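PDB 5EWY: putative ADP-Ribosyltransferase Scabin from Streptomyces scabiei 87.22, which transfers ADP-ribose from NAD+ to DNA, probably as a secreted toxin of this plant-pathogenic bacterium, and is bound here to the inhibitor P6E. Local coordinates for residues A[117-122]-A[157-162]. Residues are numbered along the deposited sequence; the frame is centred on the assembly and turned at random.
With 5TQ (4-(8-fluoranyl-6-oxidanylidene-1,3,4,5-tetrahydrobenzo[c][1,6]naphthyridin-2-yl)butanoic acid), chain B.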
loop_
_atom_site.group_PDB
_atom_site.type_symbol
_atom_site.label_atom_id
_atom_site.label_comp_id
_atom_site.label_asym_id
_atom_site.label_seq_id
_atom_site.Cartn_x
_atom_site.Cartn_y
_atom_site.Cartn_z
ATOM N N SER A 117 -3.607 -2.177 2.187
ATOM C CA SER A 117 -4.054 -1.515 0.972
ATOM C C SER A 117 -3.239 -0.267 0.713
ATOM O O SER A 117 -2.968 0.523 1.614
ATOM C CB SER A 117 -5.504 -1.088 1.093
ATOM O OG SER A 117 -6.342 -2.234 1.186
ATOM N N THR A 118 -2.884 -0.081 -0.553
ATOM C CA THR A 118 -2.235 1.125 -1.057
ATOM C C THR A 118 -2.910 1.452 -2.374
ATOM O O THR A 118 -3.713 0.679 -2.897
ATOM C CB THR A 118 -0.724 0.928 -1.278
ATOM O OG1 THR A 118 -0.499 0.075 -2.408
ATOM C CG2 THR A 118 -0.047 0.336 -0.008
ATOM N N THR A 119 -2.530 2.586 -2.956
ATOM C CA THR A 119 -3.113 3.003 -4.219
ATOM C C THR A 119 -2.056 3.594 -5.141
ATOM O O THR A 119 -1.102 4.223 -4.696
ATOM C CB THR A 119 -4.256 4.033 -3.985
ATOM O OG1 THR A 119 -4.779 4.486 -5.225
ATOM C CG2 THR A 119 -3.792 5.205 -3.169
ATOM N N TYR A 120 -2.333 3.484 -6.437
ATOM C CA TYR A 120 -1.561 4.199 -7.433
ATOM C C TYR A 120 -1.873 5.690 -7.455
ATOM O O TYR A 120 -1.124 6.461 -8.067
ATOM C CB TYR A 120 -1.894 3.647 -8.823
ATOM C CG TYR A 120 -1.423 2.249 -9.147
ATOM C CD1 TYR A 120 -0.088 1.987 -9.394
ATOM C CD2 TYR A 120 -2.336 1.212 -9.335
ATOM C CE1 TYR A 120 0.346 0.724 -9.755
ATOM C CE2 TYR A 120 -1.901 -0.064 -9.683
ATOM C CZ TYR A 120 -0.559 -0.283 -9.915
ATOM O OH TYR A 120 -0.100 -1.532 -10.274
ATOM N N ASP A 121 -2.958 6.122 -6.813
ATOM C CA ASP A 121 -3.487 7.485 -6.932
ATOM C C ASP A 121 -3.037 8.340 -5.751
ATOM O O ASP A 121 -3.533 8.174 -4.616
ATOM C CB ASP A 121 -5.013 7.391 -6.985
ATOM C CG ASP A 121 -5.689 8.722 -7.163
ATOM O OD1 ASP A 121 -5.015 9.758 -7.275
ATOM O OD2 ASP A 121 -6.957 8.712 -7.185
ATOM N N HIS A 122 -2.130 9.279 -6.026
ATOM C CA HIS A 122 -1.667 10.226 -5.024
ATOM C C HIS A 122 -2.810 10.906 -4.285
ATOM O O HIS A 122 -2.666 11.236 -3.095
ATOM C CB HIS A 122 -0.780 11.263 -5.705
ATOM C CG HIS A 122 -0.385 12.384 -4.796
ATOM N ND1 HIS A 122 -1.163 13.506 -4.614
ATOM C CD2 HIS A 122 0.667 12.517 -3.950
ATOM C CE1 HIS A 122 -0.601 14.291 -3.717
ATOM N NE2 HIS A 122 0.512 13.719 -3.295
ATOM N N ASP A 157 -12.235 2.552 -8.870
ATOM C CA ASP A 157 -11.581 3.852 -8.976
ATOM C C ASP A 157 -10.594 4.104 -7.846
ATOM O O ASP A 157 -9.901 5.127 -7.884
ATOM C CB ASP A 157 -12.605 4.992 -9.070
ATOM C CG ASP A 157 -13.192 5.148 -10.471
ATOM O OD1 ASP A 157 -12.563 4.700 -11.457
ATOM O OD2 ASP A 157 -14.286 5.737 -10.586
ATOM N N GLN A 158 -10.433 3.171 -6.912
ATOM C CA GLN A 158 -9.387 3.296 -5.916
ATOM C C GLN A 158 -8.023 2.846 -6.430
ATOM O O GLN A 158 -7.018 3.061 -5.741
ATOM C CB GLN A 158 -9.702 2.451 -4.689
ATOM C CG GLN A 158 -10.944 2.817 -3.933
ATOM C CD GLN A 158 -11.025 2.009 -2.649
ATOM O OE1 GLN A 158 -10.984 0.750 -2.665
ATOM N NE2 GLN A 158 -11.111 2.708 -1.535
ATOM N N VAL A 159 -7.982 2.179 -7.589
ATOM C CA VAL A 159 -6.744 1.724 -8.226
ATOM C C VAL A 159 -5.763 1.178 -7.186
ATOM O O VAL A 159 -4.613 1.636 -7.042
ATOM C CB VAL A 159 -6.152 2.760 -9.202
ATOM C CG1 VAL A 159 -7.083 2.973 -10.369
ATOM C CG2 VAL A 159 -5.827 4.076 -8.513
ATOM N N GLU A 160 -6.215 0.145 -6.491
ATOM C CA GLU A 160 -5.583 -0.383 -5.293
ATOM C C GLU A 160 -4.483 -1.375 -5.643
ATOM O O GLU A 160 -4.580 -2.138 -6.611
ATOM C CB GLU A 160 -6.638 -1.070 -4.423
ATOM C CG GLU A 160 -6.096 -1.582 -3.123
ATOM C CD GLU A 160 -7.139 -2.201 -2.240
ATOM O OE1 GLU A 160 -8.339 -2.037 -2.539
ATOM O OE2 GLU A 160 -6.730 -2.848 -1.251
ATOM N N VAL A 161 -3.454 -1.372 -4.809
ATOM C CA VAL A 161 -2.418 -2.396 -4.778
ATOM C C VAL A 161 -2.408 -2.937 -3.350
ATOM O O VAL A 161 -2.215 -2.182 -2.379
ATOM C CB VAL A 161 -1.042 -1.838 -5.184
ATOM C CG1 VAL A 161 0.044 -2.919 -5.065
ATOM C CG2 VAL A 161 -1.071 -1.262 -6.609
ATOM N N ALA A 162 -2.626 -4.243 -3.214
ATOM C CA ALA A 162 -2.742 -4.879 -1.908
ATOM C C ALA A 162 -1.458 -5.627 -1.574
ATOM O O ALA A 162 -1.049 -6.532 -2.316
ATOM C CB ALA A 162 -3.904 -5.861 -1.905
HETATM N N12 5TQ B . -8.777 1.401 4.896
HETATM C C13 5TQ B . -8.100 2.330 5.571
HETATM C C15 5TQ B . -9.809 0.568 5.593
HETATM C C17 5TQ B . -8.714 -0.994 7.276
HETATM C C01 5TQ B . -6.301 2.640 -0.590
HETATM C C02 5TQ B . -7.021 1.731 -1.351
HETATM C C03 5TQ B . -7.977 0.907 -0.767
HETATM C C04 5TQ B . -8.200 0.979 0.602
HETATM C C05 5TQ B . -7.499 1.908 1.396
HETATM C C06 5TQ B . -6.533 2.726 0.783
HETATM C C07 5TQ B . -5.808 3.703 1.587
HETATM C C08 5TQ B . -7.713 2.011 2.819
HETATM C C09 5TQ B . -6.949 2.981 3.527
HETATM N N10 5TQ B . -6.028 3.764 2.914
HETATM C C11 5TQ B . -8.637 1.257 3.558
HETATM C C14 5TQ B . -7.160 3.094 4.959
HETATM C C16 5TQ B . -9.553 0.250 7.060
HETATM C C18 5TQ B . -7.233 -0.676 7.222
HETATM O O19 5TQ B . -4.949 4.456 1.059
HETATM F F20 5TQ B . -6.799 1.662 -2.665
HETATM O O21 5TQ B . -6.470 -1.161 8.097
HETATM O O22 5TQ B . -6.796 0.061 6.319
HETATM O O HOH W 1 -8.481 7.111 -8.860
#
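Backbone hydrogen bonds join Thr118 and Val161 as an antiparallel hydrogen-bonded pair, with Thr118 N 2.9 Å from Val161 O and Val161 N 2.8 Å from Thr118 O. Pairs without such bonds flank it, Ser117 with Ala162 and Thr119 with Glu160; beyond them Tyr120 N donates to Val159 O at 3.0 Å, where the strands give way to loop.

Side-chain hydroxyls add three further bonds. Thr118 OG1, turned between its own N and carbonyl carbon (chi1 71°), donates to Val161 O, which is thereby gripped from opposite faces of its carbonyl plane by the amide and hydroxyl of one residue. Thr119 OG1 swings anti to its N and donates to Gln158 O at 2.7 Å, while accepting from Asp121 N in an ST turn; this ties the strand end to the turn before Glu160. Ser117 OG, also bonded to Tyr106 OH, meets Glu160 OE2 at 2.5 Å from above the carboxylate plane; the extended Glu160 chain brings the carboxylate there. A water bridges Asp121 OD2 to Asp157 O, while Asp121 OD1 bonds Asp123 N.

Ser117-Thr118-Thr119 corresponds to the S-T-S motif of R-S-E ADP-ribosyltransferases, here Ser-Thr-Thr, and Gln158-Val159-Glu160 fits Q-x-E, with Arg77, which hydrogen-bonds Ser117 O, probably the motif arginine. Ser117, Thr119 and Glu160 point to the sheet face that meets the inhibitor: its fluorine F20 lies 3.2 Å from Thr118 O, Ser117 CB touches ring atom C04, and the Gln158 amide and Glu160 carboxylate approach ring atom C03.

On the face of Thr118 and Val161, Val161 CG2 sits over one face of the Tyr120 ring, 3.7 Å from its centroid, a CH-pi contact offset toward the rim; Tyr120 OH bonds Asp144. In the loops, Val159 CG2 rests against Asp121 CB.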